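Local coordinates for protein similar to yteR (Bacilus subtilis) (Clostridium acetobutylicum, PDB 4WU0) that probably hydrolyses unsaturated rhamnogalacturonan fragments of pectin, as a family GH105 glycoside hydrolase related to YteR, at residues E151-T156 / N219-N224; K3-M8 / Y38-D43; W198-G203 / N314-V319; I58-T63 / K92-K97. All blocks are in the same frame, centred on the assembly; numbering follows the deposited sequence.

Contact 1. Residues E151-T156 / N219-N224; sequences EFDDIT and NHKDRN
A histidine-capped type I beta turn, running from H220 to R223 into helix 223-240, meets the first turn of helix 152-166 through H220-D153 and D222-T156 pairs. H220 works at both ring nitrogens. ND1 of H220 accepts from the backbone N of D222 at 3.1 Å, the capping bond of the turn, while NE2 of H220 donates to OD1 of D153 at 2.8 Å. That second bond is bent, with an N-H...O angle of 140°, and the donor meets OD1 nearly end-on to its C-O bond; carboxylate and imidazole planes stand 68° apart. The two bonds restrain the ring's rotation. OG1 of T156 donates to OD2 of D222, 2.6 Å away, which accepts on its anti lone pair. The threonine's chi1 of 57° sets OG1 between the backbone N and carbonyl carbon, facing the turn. A water donates to both D153 O and D222 OD2, tying helix backbone to turn. NZ of K221 extends to OD2 of D153, a long salt bridge of 3.7 Å, and K150 is a second charged partner of that carboxylate. F152 touches the imidazole through CB; its side chain also touches loop residues L216 and P217 and, on adjacent helix 129-146, V143.

Contact 2. Residues K3-M8 / Y38-D43; sequences KYSKLM and YEWTKD
The indole of W40 is covered on both faces: K3 lies over one, and CG2 of its own neighbour T41 sits over the other, while S5 OG approaches near the ring plane at the pyrrole edge. K3 NZ stands 3.5 Å from the centroid of the W40 six-membered ring and 10° off its normal, a cation-pi geometry. The methylene behind it adds a CH-pi contact, with K3 CE 3.7 Å from the same centroid. The lysine can lie flat on the ring because its chain bends at chi3, bringing CD past the rim at CH2 and CE and NZ over the six-membered ring. At the edge, NE1 of W40 donates to OG of S5 at 3.0 Å, with an N-H...O angle of 145° and the oxygen tilted 19° from the ring plane. S5 OG is also bonded to E359, so the serine links the indole to helix 345-360. T41 OG1 accepts from the backbone N of D43, an ST turn where helix 25-41 ends, and is also hydrogen-bonded to V37 O. The contact joins the start of helix 4-14 to the end of helix 25-41, between helix 345-360 and helix 44-54, where K6 and T41 both meet Y46.

Contact 3. Residues W198-G203 / N314-V319; sequences WGRAMG and NKICYV
R200 grips the backbone carbonyl of C317 through its guanidinium. The stronger bond runs from NH2 of R200 to O of C317 at 2.7 Å, with an N-H...O angle of 155°; the donor lies in the carbonyl plane on a lone pair, and the oxygen is only 7° out of the guanidinium plane. NH1 of R200 reaches O of C317 at 3.1 Å, but at a poorer angle, so this bond is weak. One acceptor therefore takes a forked pair at the guanidinium edge, where CA of V319 also lies, 3.7 Å from NH1 of R200. NH2 has a further partner in S265 OG, and E263, which forms a long, weak ion pair with R200, accepts from the backbone N of C317. The R200-C317 bonds join the first turn of helix 199-215 to the end of strand 311-317, the middle strand of a small antiparallel sheet in the (alpha/alpha)6 barrel of helical hairpins known for this family. W198, the N-cap residue of helix 199-215, covers one face of the guanidinium, with CZ2 of W198 3.4 Å above the plane and displaced toward its rim. Farther out, SG of C317 approaches CZ2 of W198 obliquely at 4.2 Å, a sulfur-aromatic contact; C317 chi1 of 174° turns the sulfur toward the indole. CG2 of I316 brushes NH2 of R200 at 4.3 Å, and the isoleucine packs against A264.

Contact 4. Residues I58-T63 / K92-K97; sequences INEDGT and KEKYRK
K94 fits closely against the backbone of the 58-63 loop, whereas the carboxylate of E60 reaches it largely through water. On the tight side NZ of K94 donates to O of I58 at 2.8 Å, tilted 23° from the carbonyl plane. The aliphatic chain passes along the turn: CB of K94 is 3.5 Å from O of E60, and CG of K94 is 3.9 Å from CG2 of I58. D55 forms a salt bridge with the same ammonium. Closest in backbone terms are G62 and K94, with CA atoms 4.6 Å apart. A CB placed on G62 would lie 2.4 Å from CB of K97, a clash that leaves no room for a side chain. The loop is a type I beta turn from N59 to G62, overlapped by an Asx turn, D61 OD1 accepting from T63 N; the same oxygen also accepts from T63 OG1. This compact loop, between helices 44-54 and 80-90, lies against the first turns of helix 93-108; I58 also packs on L83. On the solvent side E60 crosses K94 at about a right angle, its OE1 3.8 Å from CD of K94. Two waters bridge the gap, one between OE2 of E60 and the backbone N of K94, the other between OE1 and K94 NZ. K97, exposed, extends past the turn, its CD 3.7 Å from O of D61.

The four contacts tie together separate places in one largely helical chain, and none touches another. Contact 3 is the most central, with its centre about 10 Å from that of the chain, against 20 Å for contacts 1 and 2 and 25 Å for contact 4. Contacts 2 and 3 approach each other most closely, with nearest atoms about 7 Å apart. Contacts 1 and 4 both lie on the opposite side of the chain's centre from contact 3, their centres 28 and 32 Å from its own. Contacts 1 and 3 alternate along the sequence, and their helices 199-215 and 223-240 are consecutive; the other pairs follow in series.

Contact 1. Residues E151-T156 / N219-N224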
# COMPACT_ATOMS: atom_id res chain seq x y z
N GLU A 151 0.06 22.31 1.95
CA GLU A 151 0.96 21.19 1.68
C GLU A 151 0.28 20.11 0.87
O GLU A 151 0.95 19.28 0.23
CB GLU A 151 1.50 20.61 2.98
CG GLU A 151 2.40 21.58 3.70
CD GLU A 151 2.85 21.08 5.06
OE1 GLU A 151 3.75 20.23 5.11
OE2 GLU A 151 2.32 21.56 6.09
N PHE A 152 -1.04 20.07 0.89
CA PHE A 152 -1.73 19.09 0.05
C PHE A 152 -1.40 19.27 -1.44
O PHE A 152 -1.47 18.30 -2.21
CB PHE A 152 -3.25 19.16 0.26
CG PHE A 152 -3.73 18.57 1.56
CD1 PHE A 152 -3.46 17.26 1.89
CD2 PHE A 152 -4.52 19.31 2.42
CE1 PHE A 152 -3.93 16.70 3.07
CE2 PHE A 152 -5.00 18.76 3.61
CZ PHE A 152 -4.69 17.45 3.93
N ASP A 153 -1.08 20.49 -1.87
CA ASP A 153 -0.77 20.75 -3.27
C ASP A 153 0.45 19.95 -3.72
O ASP A 153 0.53 19.51 -4.86
CB ASP A 153 -0.44 22.24 -3.51
CG ASP A 153 -1.63 23.18 -3.36
OD1 ASP A 153 -2.74 22.75 -2.97
OD2 ASP A 153 -1.43 24.39 -3.61
N ASP A 154 1.41 19.82 -2.82
CA ASP A 154 2.64 19.06 -3.05
C ASP A 154 2.27 17.60 -3.26
O ASP A 154 2.64 16.99 -4.26
CB ASP A 154 3.56 19.25 -1.84
CG ASP A 154 4.87 18.48 -1.94
OD1 ASP A 154 5.10 17.71 -2.89
OD2 ASP A 154 5.67 18.65 -1.00
N ILE A 155 1.49 17.07 -2.32
CA ILE A 155 1.06 15.69 -2.34
C ILE A 155 0.29 15.36 -3.61
O ILE A 155 0.59 14.36 -4.29
CB ILE A 155 0.21 15.40 -1.10
CG1 ILE A 155 1.12 15.43 0.14
CG2 ILE A 155 -0.54 14.06 -1.20
CD1 ILE A 155 0.41 15.85 1.41
N THR A 156 -0.70 16.16 -3.96
CA THR A 156 -1.50 15.84 -5.14
C THR A 156 -0.65 15.91 -6.41
O THR A 156 -0.80 15.10 -7.31
CB THR A 156 -2.75 16.73 -5.26
OG1 THR A 156 -2.40 18.11 -5.29
CG2 THR A 156 -3.67 16.48 -4.09
N ASN A 219 -12.94 20.91 -1.50
CA ASN A 219 -12.75 21.87 -2.58
C ASN A 219 -11.33 21.92 -3.12
O ASN A 219 -10.99 22.87 -3.82
CB ASN A 219 -13.20 23.27 -2.13
CG ASN A 219 -12.32 23.86 -1.04
OD1 ASN A 219 -11.29 23.28 -0.66
ND2 ASN A 219 -12.73 25.01 -0.53
N HIS A 220 -10.51 20.93 -2.80
CA HIS A 220 -9.13 20.99 -3.25
C HIS A 220 -9.06 20.98 -4.78
O HIS A 220 -9.76 20.22 -5.43
CB HIS A 220 -8.28 19.88 -2.67
CG HIS A 220 -6.82 20.09 -2.89
ND1 HIS A 220 -6.17 19.66 -4.02
CD2 HIS A 220 -5.90 20.77 -2.16
CE1 HIS A 220 -4.91 20.05 -3.98
NE2 HIS A 220 -4.72 20.74 -2.86
N LYS A 221 -8.20 21.82 -5.34
CA LYS A 221 -8.15 22.01 -6.79
C LYS A 221 -7.81 20.73 -7.57
O LYS A 221 -8.19 20.61 -8.74
CB LYS A 221 -7.15 23.10 -7.16
CG LYS A 221 -5.73 22.75 -6.79
CD LYS A 221 -4.81 23.91 -7.09
CE LYS A 221 -3.39 23.59 -6.72
NZ LYS A 221 -2.52 24.69 -7.17
N ASP A 222 -7.10 19.79 -6.93
CA ASP A 222 -6.68 18.55 -7.61
C ASP A 222 -7.50 17.33 -7.20
O ASP A 222 -7.21 16.22 -7.63
CB ASP A 222 -5.20 18.24 -7.37
CG ASP A 222 -4.28 19.29 -7.95
OD1 ASP A 222 -4.63 19.91 -8.98
OD2 ASP A 222 -3.20 19.51 -7.37
N ARG A 223 -8.53 17.52 -6.37
CA ARG A 223 -9.33 16.39 -5.90
C ARG A 223 -10.01 15.63 -7.03
O ARG A 223 -9.93 14.40 -7.08
CB ARG A 223 -10.34 16.87 -4.88
CG ARG A 223 -11.06 15.76 -4.14
CD ARG A 223 -11.91 16.35 -3.02
NE ARG A 223 -12.68 15.33 -2.32
CZ ARG A 223 -13.89 14.91 -2.69
NH1 ARG A 223 -14.48 15.43 -3.77
NH2 ARG A 223 -14.52 13.98 -1.99
N ASN A 224 -10.65 16.34 -7.96
CA ASN A 224 -11.26 15.68 -9.11
C ASN A 224 -10.25 14.96 -9.98
O ASN A 224 -10.54 13.88 -10.50
CB ASN A 224 -12.06 16.67 -9.95
CG ASN A 224 -13.32 17.09 -9.27
OD1 ASN A 224 -13.73 16.49 -8.27
ND2 ASN A 224 -13.97 18.11 -9.81
O HOH W 1 -0.82 20.67 -7.00

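Contact 2. Residues K3-M8 / Y38-D43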
# COMPACT_ATOMS: atom_id res chain seq x y z
N LYS A 3 -17.22 -12.66 9.80
CA LYS A 3 -16.45 -11.43 9.65
C LYS A 3 -14.96 -11.76 9.67
O LYS A 3 -14.34 -11.98 10.72
CB LYS A 3 -16.81 -10.41 10.73
CG LYS A 3 -18.29 -10.02 10.66
CD LYS A 3 -18.67 -8.89 11.59
CE LYS A 3 -18.16 -7.55 11.09
NZ LYS A 3 -18.86 -6.41 11.78
N TYR A 4 -14.40 -11.79 8.47
CA TYR A 4 -13.00 -12.14 8.30
C TYR A 4 -12.05 -11.12 8.88
O TYR A 4 -10.89 -11.45 9.14
CB TYR A 4 -12.67 -12.40 6.82
CG TYR A 4 -13.16 -13.75 6.35
CD1 TYR A 4 -14.44 -13.92 5.87
CD2 TYR A 4 -12.34 -14.85 6.41
CE1 TYR A 4 -14.91 -15.16 5.47
CE2 TYR A 4 -12.78 -16.10 5.99
CZ TYR A 4 -14.07 -16.24 5.52
OH TYR A 4 -14.51 -17.46 5.12
N SER A 5 -12.48 -9.87 9.09
CA SER A 5 -11.53 -8.90 9.65
C SER A 5 -11.09 -9.34 11.05
O SER A 5 -9.88 -9.35 11.39
CB SER A 5 -12.11 -7.47 9.69
OG SER A 5 -13.25 -7.41 10.51
N LYS A 6 -12.06 -9.73 11.86
CA LYS A 6 -11.76 -10.18 13.22
C LYS A 6 -11.08 -11.56 13.21
O LYS A 6 -10.13 -11.80 13.95
CB LYS A 6 -13.03 -10.25 14.06
CG LYS A 6 -12.80 -10.79 15.47
CD LYS A 6 -14.11 -10.80 16.28
CE LYS A 6 -13.85 -11.28 17.70
NZ LYS A 6 -15.13 -11.26 18.48
N LEU A 7 -11.57 -12.46 12.38
CA LEU A 7 -11.00 -13.79 12.32
C LEU A 7 -9.53 -13.71 11.92
O LEU A 7 -8.68 -14.39 12.48
CB LEU A 7 -11.78 -14.69 11.35
CG LEU A 7 -11.29 -16.13 11.22
CD1 LEU A 7 -11.26 -16.86 12.56
CD2 LEU A 7 -12.14 -16.91 10.21
N MET A 8 -9.21 -12.89 10.93
CA MET A 8 -7.82 -12.74 10.54
C MET A 8 -6.98 -12.05 11.60
O MET A 8 -5.83 -12.43 11.84
CB MET A 8 -7.70 -11.97 9.23
CG MET A 8 -6.28 -11.85 8.75
SD MET A 8 -5.48 -13.46 8.58
CE MET A 8 -5.97 -13.73 6.92
N TYR A 38 -10.27 -3.01 15.97
CA TYR A 38 -10.47 -2.29 17.21
C TYR A 38 -11.66 -1.32 17.10
O TYR A 38 -12.52 -1.27 17.99
CB TYR A 38 -9.21 -1.52 17.62
CG TYR A 38 -9.43 -0.67 18.84
CD1 TYR A 38 -9.85 -1.25 20.03
CD2 TYR A 38 -9.23 0.70 18.81
CE1 TYR A 38 -10.07 -0.46 21.16
CE2 TYR A 38 -9.45 1.48 19.92
CZ TYR A 38 -9.87 0.89 21.10
OH TYR A 38 -10.05 1.69 22.20
N GLU A 39 -11.71 -0.59 16.00
CA GLU A 39 -12.76 0.41 15.78
C GLU A 39 -14.15 -0.20 15.88
O GLU A 39 -15.03 0.36 16.55
CB GLU A 39 -12.57 1.06 14.41
CG GLU A 39 -13.61 2.10 14.00
CD GLU A 39 -13.30 2.69 12.63
OE1 GLU A 39 -14.24 2.87 11.82
OE2 GLU A 39 -12.11 2.96 12.36
N TRP A 40 -14.37 -1.32 15.20
CA TRP A 40 -15.73 -1.88 15.19
C TRP A 40 -16.04 -2.79 16.36
O TRP A 40 -17.17 -2.79 16.83
CB TRP A 40 -16.10 -2.53 13.86
CG TRP A 40 -15.54 -3.90 13.52
CD1 TRP A 40 -14.49 -4.17 12.69
CD2 TRP A 40 -16.06 -5.17 13.93
NE1 TRP A 40 -14.32 -5.53 12.57
CE2 TRP A 40 -15.27 -6.16 13.32
CE3 TRP A 40 -17.12 -5.56 14.76
CZ2 TRP A 40 -15.51 -7.52 13.52
CZ3 TRP A 40 -17.36 -6.91 14.95
CH2 TRP A 40 -16.55 -7.87 14.34
N THR A 41 -15.05 -3.51 16.87
CA THR A 41 -15.31 -4.40 18.00
C THR A 41 -15.32 -3.66 19.33
O THR A 41 -15.96 -4.10 20.29
CB THR A 41 -14.25 -5.52 18.12
OG1 THR A 41 -12.97 -4.95 18.43
CG2 THR A 41 -14.17 -6.36 16.84
N LYS A 42 -14.62 -2.53 19.36
CA LYS A 42 -14.35 -1.77 20.58
C LYS A 42 -13.65 -2.61 21.63
O LYS A 42 -13.68 -2.30 22.83
CB LYS A 42 -15.66 -1.19 21.13
CG LYS A 42 -16.39 -0.30 20.10
CD LYS A 42 -17.59 0.38 20.72
CE LYS A 42 -18.15 1.47 19.82
NZ LYS A 42 -18.89 0.90 18.67
N ASP A 43 -12.98 -3.67 21.18
CA ASP A 43 -12.30 -4.59 22.07
C ASP A 43 -10.84 -4.16 22.29
O ASP A 43 -10.04 -4.17 21.36
CB ASP A 43 -12.37 -6.01 21.49
CG ASP A 43 -11.88 -7.07 22.46
OD1 ASP A 43 -11.11 -6.74 23.39
OD2 ASP A 43 -12.25 -8.25 22.27

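Contact 3. Residues W198-G203 / N314-V319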
# COMPACT_ATOMS: atom_id res chain seq x y z
N TRP A 198 3.16 -4.87 -12.29
CA TRP A 198 3.18 -5.74 -11.11
C TRP A 198 1.94 -5.49 -10.28
O TRP A 198 1.60 -4.35 -9.98
CB TRP A 198 4.44 -5.44 -10.29
CG TRP A 198 4.61 -6.30 -9.09
CD1 TRP A 198 4.29 -7.61 -8.96
CD2 TRP A 198 5.12 -5.89 -7.81
NE1 TRP A 198 4.59 -8.05 -7.68
CE2 TRP A 198 5.10 -7.00 -6.97
CE3 TRP A 198 5.60 -4.68 -7.31
CZ2 TRP A 198 5.53 -6.94 -5.64
CZ3 TRP A 198 6.03 -4.62 -6.01
CH2 TRP A 198 6.00 -5.75 -5.19
N GLY A 199 1.26 -6.57 -9.92
CA GLY A 199 0.02 -6.48 -9.17
C GLY A 199 0.10 -5.63 -7.92
O GLY A 199 -0.71 -4.72 -7.71
N ARG A 200 1.06 -5.93 -7.06
CA ARG A 200 1.13 -5.20 -5.80
C ARG A 200 1.44 -3.71 -6.01
O ARG A 200 0.93 -2.87 -5.28
CB ARG A 200 2.12 -5.84 -4.82
CG ARG A 200 2.28 -4.99 -3.56
CD ARG A 200 2.72 -5.72 -2.30
NE ARG A 200 4.11 -6.18 -2.32
CZ ARG A 200 4.50 -7.44 -2.23
NH1 ARG A 200 5.79 -7.72 -2.20
NH2 ARG A 200 3.63 -8.44 -2.11
N ALA A 201 2.24 -3.40 -7.01
CA ALA A 201 2.55 -1.99 -7.30
C ALA A 201 1.30 -1.22 -7.69
O ALA A 201 1.06 -0.10 -7.18
CB ALA A 201 3.59 -1.89 -8.35
N MET A 202 0.48 -1.78 -8.57
CA MET A 202 -0.80 -1.14 -8.84
C MET A 202 -1.65 -1.06 -7.60
O MET A 202 -2.35 -0.08 -7.39
CB MET A 202 -1.56 -1.85 -9.95
CG MET A 202 -1.12 -1.50 -11.35
SD MET A 202 -1.41 0.23 -11.80
CE MET A 202 -3.21 0.37 -11.81
N GLY A 203 -1.63 -2.10 -6.77
CA GLY A 203 -2.36 -2.09 -5.51
C GLY A 203 -1.94 -0.93 -4.62
O GLY A 203 -2.78 -0.24 -4.05
N ASN A 314 -2.71 -17.23 1.89
CA ASN A 314 -1.69 -17.82 1.03
C ASN A 314 -1.44 -17.00 -0.23
O ASN A 314 -2.24 -16.14 -0.58
CB ASN A 314 -2.18 -19.21 0.61
CG ASN A 314 -2.43 -20.15 1.78
OD1 ASN A 314 -3.56 -20.59 2.05
ND2 ASN A 314 -1.37 -20.54 2.43
N LYS A 315 -0.36 -17.34 -0.93
CA LYS A 315 -0.04 -16.87 -2.28
C LYS A 315 0.33 -15.40 -2.32
O LYS A 315 -0.09 -14.66 -3.23
CB LYS A 315 -1.18 -17.16 -3.26
CG LYS A 315 -1.78 -18.57 -3.16
CD LYS A 315 -0.73 -19.68 -3.34
CE LYS A 315 -1.39 -21.05 -3.27
NZ LYS A 315 -0.43 -22.16 -3.48
N ILE A 316 1.19 -15.01 -1.39
CA ILE A 316 1.63 -13.62 -1.31
C ILE A 316 3.06 -13.51 -1.84
O ILE A 316 3.94 -14.22 -1.42
CB ILE A 316 1.59 -13.13 0.15
CG1 ILE A 316 0.19 -13.31 0.76
CG2 ILE A 316 2.08 -11.71 0.23
CD1 ILE A 316 0.23 -13.34 2.26
N CYS A 317 3.28 -12.58 -2.76
CA CYS A 317 4.65 -12.35 -3.23
C CYS A 317 5.44 -11.73 -2.08
O CYS A 317 5.08 -10.67 -1.60
CB CYS A 317 4.64 -11.39 -4.42
SG CYS A 317 6.35 -10.96 -4.91
N TYR A 318 6.51 -12.37 -1.63
CA TYR A 318 7.19 -11.90 -0.44
C TYR A 318 7.81 -10.49 -0.62
O TYR A 318 7.75 -9.65 0.28
CB TYR A 318 8.25 -12.90 0.02
CG TYR A 318 9.08 -12.42 1.19
CD1 TYR A 318 8.50 -12.10 2.41
CD2 TYR A 318 10.45 -12.27 1.06
CE1 TYR A 318 9.27 -11.64 3.46
CE2 TYR A 318 11.22 -11.82 2.10
CZ TYR A 318 10.63 -11.51 3.30
OH TYR A 318 11.41 -11.06 4.35
N VAL A 319 8.45 -10.29 -1.77
CA VAL A 319 9.21 -9.08 -2.05
C VAL A 319 9.43 -8.99 -3.55
O VAL A 319 9.60 -9.99 -4.23
CB VAL A 319 10.58 -9.07 -1.31
CG1 VAL A 319 11.48 -10.21 -1.79
CG2 VAL A 319 11.28 -7.72 -1.47

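Contact 4. Residues I58-T63 / K92-K97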
# COMPACT_ATOMS: atom_id res chain seq x y z
N ILE A 58 9.11 2.53 19.31
CA ILE A 58 9.00 3.91 19.78
C ILE A 58 9.50 4.06 21.21
O ILE A 58 8.85 3.64 22.18
CB ILE A 58 7.56 4.43 19.70
CG1 ILE A 58 6.93 4.09 18.34
CG2 ILE A 58 7.53 5.93 19.91
CD1 ILE A 58 7.73 4.57 17.13
N ASN A 59 10.67 4.68 21.33
CA ASN A 59 11.27 4.94 22.61
C ASN A 59 10.53 6.06 23.33
O ASN A 59 9.82 6.82 22.70
CB ASN A 59 12.74 5.31 22.42
CG ASN A 59 13.56 4.17 21.84
OD1 ASN A 59 13.48 3.02 22.30
ND2 ASN A 59 14.37 4.48 20.83
N GLU A 60 10.70 6.16 24.64
CA GLU A 60 9.97 7.16 25.40
C GLU A 60 10.28 8.57 24.92
O GLU A 60 9.42 9.45 24.97
CB GLU A 60 10.29 7.05 26.90
CG GLU A 60 9.44 7.95 27.79
CD GLU A 60 7.94 7.75 27.58
OE1 GLU A 60 7.51 6.59 27.37
OE2 GLU A 60 7.19 8.75 27.62
N ASP A 61 11.50 8.79 24.43
CA ASP A 61 11.88 10.12 23.94
C ASP A 61 11.45 10.39 22.49
O ASP A 61 11.76 11.44 21.93
CB ASP A 61 13.39 10.36 24.09
CG ASP A 61 14.25 9.51 23.15
OD1 ASP A 61 13.73 8.63 22.45
OD2 ASP A 61 15.49 9.71 23.16
N GLY A 62 10.72 9.46 21.90
CA GLY A 62 10.23 9.64 20.54
C GLY A 62 11.15 9.20 19.42
O GLY A 62 10.75 9.21 18.26
N THR A 63 12.38 8.78 19.74
CA THR A 63 13.24 8.21 18.71
C THR A 63 12.73 6.83 18.31
O THR A 63 12.03 6.17 19.09
CB THR A 63 14.69 8.14 19.19
OG1 THR A 63 14.74 7.35 20.38
CG2 THR A 63 15.22 9.55 19.46
N LYS A 92 -0.55 9.88 23.83
CA LYS A 92 0.78 9.76 24.43
C LYS A 92 1.83 10.52 23.64
O LYS A 92 1.95 10.39 22.43
CB LYS A 92 1.20 8.31 24.62
CG LYS A 92 0.33 7.53 25.59
CD LYS A 92 0.30 8.14 27.00
CE LYS A 92 -0.45 7.24 27.97
NZ LYS A 92 -0.66 7.85 29.32
N GLU A 93 2.61 11.34 24.35
CA GLU A 93 3.51 12.27 23.69
C GLU A 93 4.59 11.59 22.84
O GLU A 93 5.02 12.15 21.83
CB GLU A 93 4.15 13.20 24.74
CG GLU A 93 4.97 14.36 24.16
CD GLU A 93 4.17 15.30 23.24
OE1 GLU A 93 2.92 15.23 23.23
OE2 GLU A 93 4.81 16.11 22.53
N LYS A 94 5.02 10.38 23.22
CA LYS A 94 6.11 9.76 22.49
C LYS A 94 5.71 9.50 21.04
O LYS A 94 6.55 9.51 20.15
CB LYS A 94 6.59 8.46 23.18
CG LYS A 94 5.69 7.24 23.06
CD LYS A 94 6.37 6.07 23.76
CE LYS A 94 5.79 4.71 23.39
NZ LYS A 94 6.66 3.58 23.89
N TYR A 95 4.42 9.27 20.80
CA TYR A 95 3.97 9.03 19.44
C TYR A 95 4.06 10.32 18.62
O TYR A 95 4.45 10.31 17.46
CB TYR A 95 2.53 8.51 19.42
CG TYR A 95 2.33 7.19 20.11
CD1 TYR A 95 3.19 6.12 19.87
CD2 TYR A 95 1.30 7.01 21.01
CE1 TYR A 95 3.01 4.91 20.50
CE2 TYR A 95 1.11 5.80 21.65
CZ TYR A 95 1.96 4.75 21.39
OH TYR A 95 1.76 3.54 22.04
N ARG A 96 3.67 11.43 19.23
CA ARG A 96 3.76 12.72 18.57
C ARG A 96 5.21 13.08 18.28
O ARG A 96 5.53 13.58 17.19
CB ARG A 96 3.10 13.81 19.40
CG ARG A 96 3.14 15.18 18.77
CD ARG A 96 2.23 15.27 17.57
NE ARG A 96 2.34 16.60 16.95
CZ ARG A 96 2.92 16.86 15.78
NH1 ARG A 96 3.46 15.89 15.05
NH2 ARG A 96 2.96 18.11 15.33
N LYS A 97 6.11 12.79 19.22
CA LYS A 97 7.53 13.12 18.99
C LYS A 97 8.10 12.26 17.87
O LYS A 97 8.88 12.74 17.06
CB LYS A 97 8.35 12.93 20.27
CG LYS A 97 8.08 13.97 21.33
CD LYS A 97 8.85 13.63 22.60
CE LYS A 97 8.67 14.69 23.67
NZ LYS A 97 9.14 14.16 24.97
O HOH W 2 4.85 9.32 25.99
O HOH W 3 7.49 4.11 26.66